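Local coordinates for ricin B-related lectin (Polyporus squamosus, PDB 5MUA), which probably binds carbohydrate through a ricin-type lectin domain that holds galactose, and carries a calcium-binding, papain-like protease region that takes up the inhibitor E-64, at residues B[30-35]-B[83-88]; B[115-120]-B[128-133]. All coordinates share one frame; numbering follows the deposited sequence.

After strand 19-23 the chain runs through the loop that holds 30-35 and enters strand 35-39. Interaction 1 closes when strand 82-87 returns to that loop, spanning 47 residues that contain strands but no helix. Interaction 2 opens only afterwards, when strand 116-120 turns back on strand 129-133 as a hairpin, so the two follow in series and neither encloses the other. They meet in space, since strands 82-87 and 129-133 are neighbours in a four-stranded antiparallel sheet, and Val35 O packs 3.6 Å from Val130 CB. Together they tie the loop, strand 82-87 and the hairpin into one packed region, in which interaction 1 holds residues of the galactose pocket.

Interaction 1: B[30-35]-B[83-88]; sequences NKSPDV and AIIGYR. With GAL (beta-D-galactopyranose), chain J.
Ser32 meets the galactose-binding strand with both atoms of its short side chain. With OG turned beside the backbone N (chi1 -74°), the hydroxyl lies in the plane of the Tyr87 ring, at the edge, Ser32 OG being 3.4 Å from Tyr87 CD1, while Ser32 CB rests 3.7 Å from Ile85 CD1. A water lies 2.6 Å from Ser32 OG and makes a weak bond to Gly86 O. Over one face of the same tyrosine sits the sugar, GAL C4 standing 3.6 Å above the plane of the Tyr87 ring and over its centre: serine at the edge and sugar on the face are thus set on different aspects of one ring. Ile85 serves both partners through one methyl, because its CD1 is also 3.7 Å from GAL C6.

The backbones are joined by a single bridge between Asp34 and Ile85. Gly86 N donates to Pro33 O nearly straight (165°), and Val35 N donates to Ile84 O. Beyond the Val35-Ile84 bond, their side chains lie side by side and point the same way, CG2 against CG2 in the conformer described, with Val130 touching both. At the outer side, Lys31 NZ bonds to Ser32 O and forms a salt bridge with Asp34 OD2, met from above the carboxylate plane, tying the loop to itself.

Asp72, Gly75, His76 and Asn94 bond the sugar; an aromatic ring under the galactose beside such polar groups is the hallmark of a ricin-type beta-trefoil carbohydrate site.

Interaction 2: B[115-120]-B[128-133]; sequences TFVTLL and GTVVGW
Thr118 and Trp133 cross obliquely on one side of a beta hairpin, with Thr118 OG1 3.3 Å from Trp133 CB. The hydroxyl lies beside its own backbone N (chi1 -53°), from where Thr118 OG1 donates to Phe116 O at 2.7 Å. That carbonyl also accepts Trp133 N, the two donors arriving from opposite faces of its plane. Gln142 is a further partner of the hydroxyl.

Packing is close along this side. Val131 CG2 is 3.9 Å from Leu120 CB, and the leucine crosses the indole at about a right angle, Leu120 CD1 reaching Trp133 CZ3 at 4.0 Å. On the other side, Val117 and Val130 meet obliquely through their CG1 methyls; Ile108 touches the first valine and Val35 the second.

Toward the hairpin's turn the contact is wetter. Thr129 is exposed and lies alongside Leu120; a water lies 2.7 Å from Thr129 OG1 and donates to Leu120 O.

Six backbone bonds run the length of the pair: Phe116 N to Trp133 O is almost straight at 173°, Thr118 N to Val131 O bent to 130°. The chemistry is therefore mixed: hydrogen bonds set the antiparallel register, leucine and valine methyls pack with the indole on one face and valine methyls meet on the other. The bond from Thr118 OG1 to Phe116 O, with Gln142 as second partner, probably fixes the rotation of Thr118, whereas the Thr129 hydroxyl meets water.

Interaction 1: B[30-35]-B[83-88]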
loop_
_atom_site.group_PDB
_atom_site.type_symbol
_atom_site.label_atom_id
_atom_site.label_comp_id
_atom_site.label_asym_id
_atom_site.label_seq_id
_atom_site.Cartn_x
_atom_site.Cartn_y
_atom_site.Cartn_z
ATOM N N ASN B 30 -32.249 19.057 -15.026
ATOM C CA ASN B 30 -33.656 19.025 -14.626
ATOM C C ASN B 30 -34.195 17.613 -14.453
ATOM O O ASN B 30 -35.386 17.461 -14.321
ATOM C CB ASN B 30 -34.457 19.706 -15.745
ATOM C CG ASN B 30 -33.903 21.058 -16.075
ATOM O OD1 ASN B 30 -33.757 21.914 -15.182
ATOM N ND2 ASN B 30 -33.520 21.250 -17.314
ATOM N N LYS B 31 -33.357 16.587 -14.510
ATOM C CA LYS B 31 -33.801 15.166 -14.452
ATOM C C LYS B 31 -32.801 14.430 -13.487
ATOM O O LYS B 31 -31.614 14.396 -13.741
ATOM C CB LYS B 31 -33.720 14.590 -15.881
ATOM C CG LYS B 31 -33.496 13.113 -16.017
ATOM C CD LYS B 31 -34.812 12.431 -16.169
ATOM C CE LYS B 31 -34.714 10.966 -16.498
ATOM N NZ LYS B 31 -33.811 10.240 -15.624
ATOM N N SER B 32 -33.290 13.812 -12.431
ATOM C CA SER B 32 -32.448 12.999 -11.564
ATOM C C SER B 32 -32.213 11.630 -12.236
ATOM O O SER B 32 -33.029 11.226 -13.052
ATOM C CB SER B 32 -33.121 12.899 -10.189
ATOM O OG SER B 32 -33.004 14.138 -9.461
ATOM N N PRO B 33 -31.100 10.921 -11.918
ATOM C CA PRO B 33 -30.913 9.559 -12.411
ATOM C C PRO B 33 -31.982 8.614 -11.827
ATOM O O PRO B 33 -32.327 8.685 -10.638
ATOM C CB PRO B 33 -29.524 9.133 -11.893
ATOM C CG PRO B 33 -29.299 9.998 -10.694
ATOM C CD PRO B 33 -30.055 11.299 -10.938
ATOM N N ASP B 34 -32.547 7.812 -12.699
ATOM C CA ASP B 34 -33.559 6.838 -12.275
ATOM C C ASP B 34 -32.908 5.636 -11.636
ATOM O O ASP B 34 -31.855 5.143 -12.079
ATOM C CB ASP B 34 -34.386 6.370 -13.455
ATOM C CG ASP B 34 -35.133 7.522 -14.141
ATOM O OD1 ASP B 34 -35.750 8.325 -13.430
ATOM O OD2 ASP B 34 -35.041 7.639 -15.361
ATOM N N VAL B 35 -33.574 5.069 -10.636
ATOM C CA VAL B 35 -33.297 3.707 -10.258
ATOM C C VAL B 35 -33.887 2.878 -11.383
ATOM O O VAL B 35 -35.066 3.085 -11.771
ATOM C CB VAL B 35 -33.913 3.314 -8.877
ATOM C CG1 VAL B 35 -33.771 1.832 -8.603
ATOM C CG2 VAL B 35 -33.241 4.078 -7.758
ATOM N N ALA B 83 -41.784 8.170 -9.698
ATOM C CA ALA B 83 -40.432 7.680 -10.030
ATOM C C ALA B 83 -39.660 7.473 -8.747
ATOM O O ALA B 83 -39.750 8.295 -7.805
ATOM C CB ALA B 83 -39.676 8.701 -10.881
ATOM N N ILE B 84 -38.826 6.450 -8.786
ATOM C CA ILE B 84 -37.826 6.183 -7.745
ATOM C C ILE B 84 -36.489 6.613 -8.395
ATOM O O ILE B 84 -36.142 6.104 -9.440
ATOM C CB ILE B 84 -37.720 4.693 -7.340
ATOM C CG1 ILE B 84 -39.047 4.112 -6.838
ATOM C CG2 ILE B 84 -36.601 4.504 -6.304
ATOM C CD1 ILE B 84 -39.566 4.720 -5.565
ATOM N N ILE B 85 -35.763 7.523 -7.751
ATOM C CA ILE B 85 -34.587 8.161 -8.320
ATOM C C ILE B 85 -33.433 8.040 -7.332
ATOM O O ILE B 85 -33.621 7.642 -6.167
ATOM C CB ILE B 85 -34.891 9.651 -8.637
ATOM C CG1 ILE B 85 -35.218 10.458 -7.371
ATOM C CG2 ILE B 85 -36.031 9.749 -9.654
ATOM C CD1 ILE B 85 -35.475 11.947 -7.551
ATOM N N GLY B 86 -32.253 8.475 -7.777
ATOM C CA GLY B 86 -31.127 8.702 -6.913
ATOM C C GLY B 86 -30.958 10.202 -6.682
ATOM O O GLY B 86 -31.021 10.969 -7.625
ATOM N N TYR B 87 -30.880 10.638 -5.436
ATOM C CA TYR B 87 -30.850 12.073 -5.131
ATOM C C TYR B 87 -29.772 12.291 -4.046
ATOM O O TYR B 87 -29.460 11.383 -3.268
ATOM C CB TYR B 87 -32.207 12.504 -4.633
ATOM C CG TYR B 87 -32.548 13.952 -4.809
ATOM C CD1 TYR B 87 -32.905 14.478 -6.069
ATOM C CD2 TYR B 87 -32.548 14.810 -3.738
ATOM C CE1 TYR B 87 -33.197 15.812 -6.240
ATOM C CE2 TYR B 87 -32.841 16.153 -3.913
ATOM C CZ TYR B 87 -33.201 16.622 -5.172
ATOM O OH TYR B 87 -33.539 17.940 -5.324
ATOM N N ARG B 88 -29.285 13.509 -3.963
ATOM C CA ARG B 88 -28.397 13.907 -2.875
ATOM C C ARG B 88 -29.090 13.711 -1.543
ATOM O O ARG B 88 -30.340 13.802 -1.454
ATOM C CB ARG B 88 -27.968 15.364 -3.033
ATOM C CG ARG B 88 -29.095 16.355 -2.794
ATOM C CD ARG B 88 -28.718 17.822 -3.103
ATOM N NE ARG B 88 -29.886 18.662 -2.880
ATOM C CZ ARG B 88 -30.384 19.032 -1.700
ATOM N NH1 ARG B 88 -29.789 18.724 -0.558
ATOM N NH2 ARG B 88 -31.495 19.770 -1.661
HETATM C C1 GAL J . -38.085 17.064 -4.057
HETATM C C2 GAL J . -37.641 16.127 -2.936
HETATM C C3 GAL J . -36.358 15.374 -3.225
HETATM C C4 GAL J . -36.460 14.739 -4.620
HETATM C C5 GAL J . -36.901 15.793 -5.670
HETATM C C6 GAL J . -37.158 15.218 -7.047
HETATM O O1 GAL J . -39.385 17.455 -3.722
HETATM O O2 GAL J . -37.439 16.915 -1.750
HETATM O O3 GAL J . -36.172 14.424 -2.143
HETATM O O4 GAL J . -37.447 13.680 -4.509
HETATM O O5 GAL J . -38.137 16.417 -5.284
HETATM O O6 GAL J . -37.428 16.290 -7.934
HETATM O O HOH W 1 -30.500 14.248 -8.633
HETATM O O HOH W 2 -37.546 6.103 -11.761
#

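Interaction 2: B[115-120]-B[128-133]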
loop_
_atom_site.group_PDB
_atom_site.type_symbol
_atom_site.label_atom_id
_atom_site.label_comp_id
_atom_site.label_asym_id
_atom_site.label_seq_id
_atom_site.Cartn_x
_atom_site.Cartn_y
_atom_site.Cartn_z
ATOM N N THR B 115 -45.973 3.867 0.446
ATOM C CA THR B 115 -45.974 3.160 -0.849
ATOM C C THR B 115 -44.696 2.381 -1.036
ATOM O O THR B 115 -43.683 2.607 -0.342
ATOM C CB THR B 115 -46.219 4.094 -2.034
ATOM O OG1 THR B 115 -45.198 5.073 -2.109
ATOM C CG2 THR B 115 -47.567 4.833 -1.878
ATOM N N PHE B 116 -44.748 1.416 -1.935
ATOM C CA PHE B 116 -43.700 0.390 -2.040
ATOM C C PHE B 116 -42.912 0.509 -3.315
ATOM O O PHE B 116 -43.446 0.850 -4.377
ATOM C CB PHE B 116 -44.318 -1.009 -1.979
ATOM C CG PHE B 116 -44.983 -1.306 -0.676
ATOM C CD1 PHE B 116 -44.283 -1.788 0.370
ATOM C CD2 PHE B 116 -46.347 -1.067 -0.507
ATOM C CE1 PHE B 116 -44.893 -2.062 1.601
ATOM C CE2 PHE B 116 -46.965 -1.325 0.729
ATOM C CZ PHE B 116 -46.243 -1.857 1.763
ATOM N N VAL B 117 -41.627 0.172 -3.233
ATOM C CA VAL B 117 -40.831 0.091 -4.432
ATOM C C VAL B 117 -41.392 -1.076 -5.299
ATOM O O VAL B 117 -41.506 -2.224 -4.807
ATOM C CB VAL B 117 -39.349 -0.251 -4.083
ATOM C CG1 VAL B 117 -38.506 -0.456 -5.331
ATOM C CG2 VAL B 117 -38.731 0.787 -3.191
ATOM N N THR B 118 -41.655 -0.781 -6.557
ATOM C CA THR B 118 -42.431 -1.627 -7.433
ATOM C C THR B 118 -41.808 -1.729 -8.780
ATOM O O THR B 118 -41.396 -0.762 -9.319
ATOM C CB THR B 118 -43.862 -1.055 -7.547
ATOM O OG1 THR B 118 -44.419 -0.855 -6.218
ATOM C CG2 THR B 118 -44.755 -1.910 -8.421
ATOM N N LEU B 119 -41.709 -2.937 -9.330
ATOM C CA LEU B 119 -41.242 -3.142 -10.712
ATOM C C LEU B 119 -42.474 -3.053 -11.607
ATOM O O LEU B 119 -43.378 -3.855 -11.468
ATOM C CB LEU B 119 -40.573 -4.511 -10.838
ATOM C CG LEU B 119 -40.102 -4.846 -12.242
ATOM C CD1 LEU B 119 -39.235 -3.763 -12.811
ATOM C CD2 LEU B 119 -39.304 -6.134 -12.226
ATOM N N LEU B 120 -42.586 -2.007 -12.376
ATOM C CA LEU B 120 -43.796 -1.753 -13.232
ATOM C C LEU B 120 -43.505 -2.114 -14.718
ATOM O O LEU B 120 -42.479 -1.695 -15.287
ATOM C CB LEU B 120 -44.142 -0.280 -13.128
ATOM C CG LEU B 120 -45.297 0.315 -13.917
ATOM C CD1 LEU B 120 -46.581 -0.306 -13.418
ATOM C CD2 LEU B 120 -45.306 1.842 -13.858
ATOM N N GLY B 128 -39.152 -2.827 -18.208
ATOM C CA GLY B 128 -39.658 -2.336 -16.881
ATOM C C GLY B 128 -39.099 -1.069 -16.184
ATOM O O GLY B 128 -37.985 -0.698 -16.443
ATOM N N THR B 129 -39.890 -0.398 -15.327
ATOM C CA THR B 129 -39.459 0.769 -14.574
ATOM C C THR B 129 -39.640 0.546 -13.089
ATOM O O THR B 129 -40.346 -0.390 -12.672
ATOM C CB THR B 129 -40.187 2.053 -14.995
ATOM O OG1 THR B 129 -41.623 1.947 -14.778
ATOM C CG2 THR B 129 -39.898 2.365 -16.479
ATOM N N VAL B 130 -39.050 1.423 -12.258
ATOM C CA VAL B 130 -39.072 1.227 -10.828
ATOM C C VAL B 130 -39.729 2.409 -10.205
ATOM O O VAL B 130 -39.227 3.516 -10.293
ATOM C CB VAL B 130 -37.616 1.112 -10.264
ATOM C CG1 VAL B 130 -37.662 0.871 -8.768
ATOM C CG2 VAL B 130 -36.883 -0.031 -10.981
ATOM N N VAL B 131 -40.862 2.170 -9.549
ATOM C CA VAL B 131 -41.755 3.262 -9.140
ATOM C C VAL B 131 -42.277 2.992 -7.739
ATOM O O VAL B 131 -42.197 1.856 -7.213
ATOM C CB VAL B 131 -42.969 3.445 -10.086
ATOM C CG1 VAL B 131 -42.467 3.824 -11.499
ATOM C CG2 VAL B 131 -43.858 2.179 -10.098
ATOM N N GLY B 132 -42.831 4.031 -7.121
ATOM C CA GLY B 132 -43.616 3.824 -5.907
ATOM C C GLY B 132 -45.065 3.526 -6.305
ATOM O O GLY B 132 -45.597 4.135 -7.271
ATOM N N TRP B 133 -45.675 2.634 -5.541
ATOM C CA TRP B 133 -47.041 2.180 -5.804
ATOM C C TRP B 133 -47.658 1.719 -4.471
ATOM O O TRP B 133 -47.003 1.141 -3.597
ATOM C CB TRP B 133 -47.023 1.015 -6.800
ATOM C CG TRP B 133 -48.373 0.880 -7.595
ATOM C CD1 TRP B 133 -49.557 0.300 -7.140
ATOM C CD2 TRP B 133 -48.642 1.357 -8.889
ATOM N NE1 TRP B 133 -50.522 0.411 -8.094
ATOM C CE2 TRP B 133 -49.994 0.998 -9.201
ATOM C CE3 TRP B 133 -47.865 1.994 -9.879
ATOM C CZ2 TRP B 133 -50.567 1.297 -10.409
ATOM C CZ3 TRP B 133 -48.425 2.299 -11.066
ATOM C CH2 TRP B 133 -49.784 1.968 -11.342
HETATM O O HOH W 3 -42.925 0.990 -16.897
#